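Local coordinates for protein TIR domain-containing adapter molecule 1 (Homo sapiens, PDB 4BSX) that acts as a Toll-like receptor signalling adaptor in innate immunity that induces interferon-beta; its N-terminal helical domain resembles IFIT proteins, at residues Q43-A48 / A100-L105; S13-L18 / V50-G55. The protein carries 2 engineered substitutions. All blocks are in the same frame, centred on the assembly; numbering follows the deposited sequence.

From the N terminus, helix 11-19 comes first and supplies one side of contact 2. After 31 intervening residues, 19 of them helical, helix 43-53 packs back on it and closes that loop. The same helix has already given its first residues, 43-48, to contact 1. Its partner there, 100-105 on helix 96-108, arrives 51 residues later. The two closures therefore cross: their segments alternate along the chain. Helix 43-53 is shared by both contacts, whose centres lie about 11 Å apart. They also meet directly, through Leu46 against Leu18 and Tyr103 against helix 11-19. Together they tie helices 11-19, 43-53 and 96-108 into one helical domain.

Contact 1 of 2, residues Q43-A48 / A100-L105; sequences QDLLHA and ARLYHL
Leu46 of helix 43-53 reaches between Leu102 and Leu105 of helix 96-108. Its CB lies 3.7 Å from Leu102 CD2. Beyond CG the side chain forks. CD1 stays with Leu102, 4.1 Å from the same CD2 methyl. CD2 turns to the other leucine and sits 3.7 Å from Leu105 CB, with Leu105 CD1 next to it. With CG anti to the backbone N (chi1 -168°), Leu46 runs past both partners in the opposite direction to theirs. Leu105 in turn passes its CD1 to the start of the other helix. This methyl lies 3.5 Å from Gln43 N and also touches Gln43 CA. Leu102 CD1 meets Leu45 CD2 at 4.2 Å, and these two side chains cross at nearly a right angle. All five touching residues are buried, and no hydrogen bond joins the segments. Around them, Leu46 also touches Leu18 of helix 11-19, and Leu45 touches Leu64 of helix 57-65. The axes of the two short segments approach to 9.7 Å at 75°, so the segments cross steeply. This is leucine packing between crossed helices, near the centre of an all-helical domain.

Contact 2 of 2, residues S13-L18 / V50-G55; sequences SAFDIL and VLLKLG
Leu18 and Val50 form the tight, buried end of this contact. Leu18 CD1 lies 3.9 Å from Val50 CG2, and its CD2 also touches that methyl. The two side chains cross at about a right angle. Val50 CB itself points away from helix 11-19. With CG1 anti to the backbone N (chi1 162°), it is CG2 that meets the leucine. At the Phe15 ring, Leu52 CD1 comes to the edge near the ring plane, 4.1 Å from CZ. Lys53 forms the outer side, open to solvent. Its CG lies 4.2 Å from Leu18 CB, and its CD passes 3.6 Å from Phe15 O. A bend at chi2 (71°) carries the aliphatic chain across the backbone of the last turn of helix 11-19. The contact is loose only at the amine end, near Asp16, where NZ and OD1 remain 5.0 Å apart. One water bridges them, accepting from Lys53 NZ and donating to Asp16 OD1. The opposite charges probably attract weakly across it. Just beyond Lys53 the helix ends in a Schellman motif, with Gly55 at positive phi. On the inner side, Leu18 also touches Met49 of helix 43-53 and Leu106 of helix 96-108. Phe15 stacks on Trp80, which Leu52 touches too, and Leu52 reaches Ala60. The contact thus lies between helices 96-108 and 57-65.

Contact 1 of 2, residues Q43-A48 / A100-L105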
loop_
_atom_site.group_PDB
_atom_site.type_symbol
_atom_site.label_atom_id
_atom_site.label_comp_id
_atom_site.label_asym_id
_atom_site.label_seq_id
_atom_site.Cartn_x
_atom_site.Cartn_y
_atom_site.Cartn_z
ATOM N N GLN A 43 1.267 4.632 4.936
ATOM C CA GLN A 43 1.172 6.025 4.499
ATOM C C GLN A 43 2.329 6.379 3.627
ATOM O O GLN A 43 2.159 7.075 2.633
ATOM C CB GLN A 43 1.230 6.993 5.690
ATOM C CG GLN A 43 -0.024 7.134 6.503
ATOM C CD GLN A 43 -0.133 8.489 7.218
ATOM O OE1 GLN A 43 -1.235 8.995 7.438
ATOM N NE2 GLN A 43 1.011 9.077 7.578
ATOM N N ASP A 44 3.523 5.970 4.064
ATOM C CA ASP A 44 4.744 6.352 3.358
ATOM C C ASP A 44 4.737 5.747 1.942
ATOM O O ASP A 44 5.063 6.424 0.978
ATOM C CB ASP A 44 5.995 5.931 4.131
ATOM C CG ASP A 44 6.328 6.872 5.273
ATOM O OD1 ASP A 44 5.819 8.013 5.275
ATOM O OD2 ASP A 44 7.118 6.471 6.154
ATOM N N LEU A 45 4.340 4.488 1.821
ATOM C CA LEU A 45 4.315 3.815 0.531
ATOM C C LEU A 45 3.223 4.491 -0.315
ATOM O O LEU A 45 3.460 4.837 -1.474
ATOM C CB LEU A 45 4.046 2.296 0.708
ATOM C CG LEU A 45 3.838 1.435 -0.555
ATOM C CD1 LEU A 45 5.092 1.474 -1.397
ATOM C CD2 LEU A 45 3.441 -0.045 -0.259
ATOM N N LEU A 46 2.051 4.733 0.281
ATOM C CA LEU A 46 0.983 5.442 -0.422
ATOM C C LEU A 46 1.391 6.865 -0.851
ATOM O O LEU A 46 0.950 7.366 -1.895
ATOM C CB LEU A 46 -0.285 5.503 0.414
ATOM C CG LEU A 46 -1.546 5.980 -0.345
ATOM C CD1 LEU A 46 -1.890 5.100 -1.532
ATOM C CD2 LEU A 46 -2.748 6.041 0.578
ATOM N N HIS A 47 2.229 7.512 -0.072
ATOM C CA HIS A 47 2.732 8.839 -0.455
ATOM C C HIS A 47 3.513 8.710 -1.768
ATOM O O HIS A 47 3.371 9.514 -2.705
ATOM C CB HIS A 47 3.606 9.388 0.687
ATOM C CG HIS A 47 4.370 10.623 0.343
ATOM N ND1 HIS A 47 3.766 11.852 0.171
ATOM C CD2 HIS A 47 5.697 10.819 0.160
ATOM C CE1 HIS A 47 4.684 12.741 -0.162
ATOM N NE2 HIS A 47 5.864 12.145 -0.161
ATOM N N ALA A 48 4.317 7.661 -1.845
ATOM C CA ALA A 48 5.188 7.444 -3.018
ATOM C C ALA A 48 4.375 7.105 -4.270
ATOM O O ALA A 48 4.683 7.568 -5.382
ATOM C CB ALA A 48 6.228 6.323 -2.726
ATOM N N ALA A 100 -3.830 -4.503 1.971
ATOM C CA ALA A 100 -4.826 -4.191 3.028
ATOM C C ALA A 100 -4.640 -2.780 3.695
ATOM O O ALA A 100 -5.596 -2.025 3.909
ATOM C CB ALA A 100 -4.775 -5.282 4.107
ATOM N N ARG A 101 -3.392 -2.459 4.031
ATOM C CA ARG A 101 -3.054 -1.216 4.669
ATOM C C ARG A 101 -3.353 -0.005 3.709
ATOM O O ARG A 101 -4.003 0.996 4.072
ATOM C CB ARG A 101 -1.595 -1.298 5.083
ATOM C CG ARG A 101 -1.407 -2.019 6.419
ATOM C CD ARG A 101 0.055 -2.112 6.902
ATOM N NE ARG A 101 0.086 -2.748 8.228
ATOM C CZ ARG A 101 1.187 -2.971 8.941
ATOM N NH1 ARG A 101 2.370 -2.603 8.467
ATOM N NH2 ARG A 101 1.106 -3.566 10.139
ATOM N N LEU A 102 -2.893 -0.133 2.474
ATOM C CA LEU A 102 -3.220 0.789 1.427
ATOM C C LEU A 102 -4.735 0.958 1.270
ATOM O O LEU A 102 -5.232 2.073 1.208
ATOM C CB LEU A 102 -2.580 0.343 0.126
ATOM C CG LEU A 102 -1.046 0.384 0.102
ATOM C CD1 LEU A 102 -0.594 -0.041 -1.283
ATOM C CD2 LEU A 102 -0.470 1.764 0.483
ATOM N N TYR A 103 -5.483 -0.131 1.237
ATOM C CA TYR A 103 -6.907 0.004 1.035
ATOM C C TYR A 103 -7.576 0.606 2.232
ATOM O O TYR A 103 -8.645 1.245 2.104
ATOM C CB TYR A 103 -7.552 -1.303 0.650
ATOM C CG TYR A 103 -7.634 -1.467 -0.861
ATOM C CD1 TYR A 103 -6.507 -1.783 -1.588
ATOM C CD2 TYR A 103 -8.812 -1.261 -1.546
ATOM C CE1 TYR A 103 -6.541 -1.923 -2.928
ATOM C CE2 TYR A 103 -8.857 -1.402 -2.925
ATOM C CZ TYR A 103 -7.713 -1.735 -3.606
ATOM O OH TYR A 103 -7.707 -1.892 -4.975
ATOM N N HIS A 104 -6.964 0.429 3.405
ATOM C CA HIS A 104 -7.529 1.052 4.558
ATOM C C HIS A 104 -7.476 2.587 4.409
ATOM O O HIS A 104 -8.466 3.261 4.640
ATOM C CB HIS A 104 -6.809 0.622 5.816
ATOM C CG HIS A 104 -7.148 1.466 6.982
ATOM N ND1 HIS A 104 -8.421 1.510 7.512
ATOM C CD2 HIS A 104 -6.404 2.342 7.697
ATOM C CE1 HIS A 104 -8.436 2.352 8.531
ATOM N NE2 HIS A 104 -7.226 2.875 8.661
ATOM N N LEU A 105 -6.311 3.118 4.037
ATOM C CA LEU A 105 -6.145 4.554 3.817
ATOM C C LEU A 105 -7.068 5.026 2.696
ATOM O O LEU A 105 -7.745 6.065 2.841
ATOM C CB LEU A 105 -4.672 4.933 3.530
ATOM C CG LEU A 105 -3.704 4.393 4.613
ATOM C CD1 LEU A 105 -2.190 4.562 4.269
ATOM C CD2 LEU A 105 -4.019 5.003 5.934
#

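Contact 2 of 2, residues S13-L18 / V50-G55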
loop_
_atom_site.group_PDB
_atom_site.type_symbol
_atom_site.label_atom_id
_atom_site.label_comp_id
_atom_site.label_asym_id
_atom_site.label_seq_id
_atom_site.Cartn_x
_atom_site.Cartn_y
_atom_site.Cartn_z
ATOM N N SER A 13 -4.951 -2.065 -8.862
ATOM C CA SER A 13 -6.256 -1.441 -8.638
ATOM C C SER A 13 -6.169 -0.235 -7.701
ATOM O O SER A 13 -6.900 0.702 -7.878
ATOM C CB SER A 13 -7.292 -2.416 -8.091
ATOM O OG SER A 13 -7.764 -3.259 -9.120
ATOM N N ALA A 14 -5.288 -0.291 -6.705
ATOM C CA ALA A 14 -5.057 0.844 -5.834
ATOM C C ALA A 14 -4.487 1.990 -6.661
ATOM O O ALA A 14 -4.877 3.136 -6.482
ATOM C CB ALA A 14 -4.105 0.486 -4.696
ATOM N N PHE A 15 -3.563 1.706 -7.566
ATOM C CA PHE A 15 -3.055 2.771 -8.460
ATOM C C PHE A 15 -4.222 3.385 -9.332
ATOM O O PHE A 15 -4.286 4.615 -9.625
ATOM C CB PHE A 15 -1.945 2.213 -9.348
ATOM C CG PHE A 15 -0.533 2.286 -8.765
ATOM C CD1 PHE A 15 0.143 3.495 -8.670
ATOM C CD2 PHE A 15 0.141 1.129 -8.412
ATOM C CE1 PHE A 15 1.460 3.541 -8.191
ATOM C CE2 PHE A 15 1.459 1.170 -7.920
ATOM C CZ PHE A 15 2.116 2.374 -7.821
ATOM N N ASP A 16 -5.161 2.539 -9.745
ATOM C CA ASP A 16 -6.285 3.011 -10.558
ATOM C C ASP A 16 -7.211 3.917 -9.762
ATOM O O ASP A 16 -7.760 4.890 -10.271
ATOM C CB ASP A 16 -7.072 1.843 -11.151
ATOM C CG ASP A 16 -6.306 1.131 -12.288
ATOM O OD1 ASP A 16 -5.542 1.807 -12.999
ATOM O OD2 ASP A 16 -6.452 -0.096 -12.449
ATOM N N ILE A 17 -7.397 3.567 -8.505
ATOM C CA ILE A 17 -8.205 4.361 -7.593
ATOM C C ILE A 17 -7.633 5.765 -7.417
ATOM O O ILE A 17 -8.379 6.738 -7.444
ATOM C CB ILE A 17 -8.318 3.673 -6.272
ATOM C CG1 ILE A 17 -9.240 2.460 -6.430
ATOM C CG2 ILE A 17 -8.922 4.616 -5.234
ATOM C CD1 ILE A 17 -9.163 1.482 -5.293
ATOM N N LEU A 18 -6.316 5.837 -7.231
ATOM C CA LEU A 18 -5.571 7.087 -7.242
ATOM C C LEU A 18 -5.765 7.834 -8.566
ATOM O O LEU A 18 -6.105 9.034 -8.582
ATOM C CB LEU A 18 -4.087 6.792 -6.969
ATOM C CG LEU A 18 -3.761 6.321 -5.525
ATOM C CD1 LEU A 18 -2.268 6.216 -5.279
ATOM C CD2 LEU A 18 -4.350 7.230 -4.455
ATOM N N VAL A 50 1.272 7.925 -4.760
ATOM C CA VAL A 50 0.606 9.213 -5.100
ATOM C C VAL A 50 1.495 10.055 -5.984
ATOM O O VAL A 50 1.067 10.531 -6.995
ATOM C CB VAL A 50 0.206 9.996 -3.836
ATOM C CG1 VAL A 50 -0.058 11.491 -4.171
ATOM C CG2 VAL A 50 -1.018 9.351 -3.248
ATOM N N LEU A 51 2.760 10.196 -5.606
ATOM C CA LEU A 51 3.737 10.924 -6.410
ATOM C C LEU A 51 3.917 10.315 -7.816
ATOM O O LEU A 51 4.043 11.019 -8.829
ATOM C CB LEU A 51 5.075 10.908 -5.674
ATOM C CG LEU A 51 5.084 11.712 -4.397
ATOM C CD1 LEU A 51 6.353 11.444 -3.581
ATOM C CD2 LEU A 51 4.969 13.175 -4.751
ATOM N N LEU A 52 3.961 8.989 -7.872
ATOM C CA LEU A 52 4.078 8.286 -9.145
ATOM C C LEU A 52 2.880 8.553 -10.040
ATOM O O LEU A 52 3.046 8.763 -11.240
ATOM C CB LEU A 52 4.203 6.774 -8.911
ATOM C CG LEU A 52 5.515 6.268 -8.317
ATOM C CD1 LEU A 52 5.436 4.783 -8.079
ATOM C CD2 LEU A 52 6.659 6.637 -9.247
ATOM N N LYS A 53 1.674 8.517 -9.468
ATOM C CA LYS A 53 0.455 8.817 -10.231
ATOM C C LYS A 53 0.330 10.314 -10.642
ATOM O O LYS A 53 -0.422 10.676 -11.548
ATOM C CB LYS A 53 -0.781 8.374 -9.426
ATOM C CG LYS A 53 -2.017 8.108 -10.328
ATOM C CD LYS A 53 -1.809 6.784 -11.176
ATOM C CE LYS A 53 -2.850 6.632 -12.304
ATOM N NZ LYS A 53 -2.450 5.671 -13.386
ATOM N N LEU A 54 1.068 11.179 -9.960
ATOM C CA LEU A 54 1.123 12.600 -10.337
ATOM C C LEU A 54 2.212 12.836 -11.367
ATOM O O LEU A 54 2.417 13.953 -11.806
ATOM C CB LEU A 54 1.403 13.499 -9.111
ATOM C CG LEU A 54 0.167 13.945 -8.323
ATOM C CD1 LEU A 54 0.503 14.355 -6.920
ATOM C CD2 LEU A 54 -0.534 15.098 -9.033
ATOM N N GLY A 55 2.958 11.800 -11.734
ATOM C CA GLY A 55 4.034 12.010 -12.687
ATOM C C GLY A 55 5.340 12.456 -12.050
ATOM O O GLY A 55 6.331 12.658 -12.751
HETATM O O HOH W 1 -2.848 2.869 -12.790
#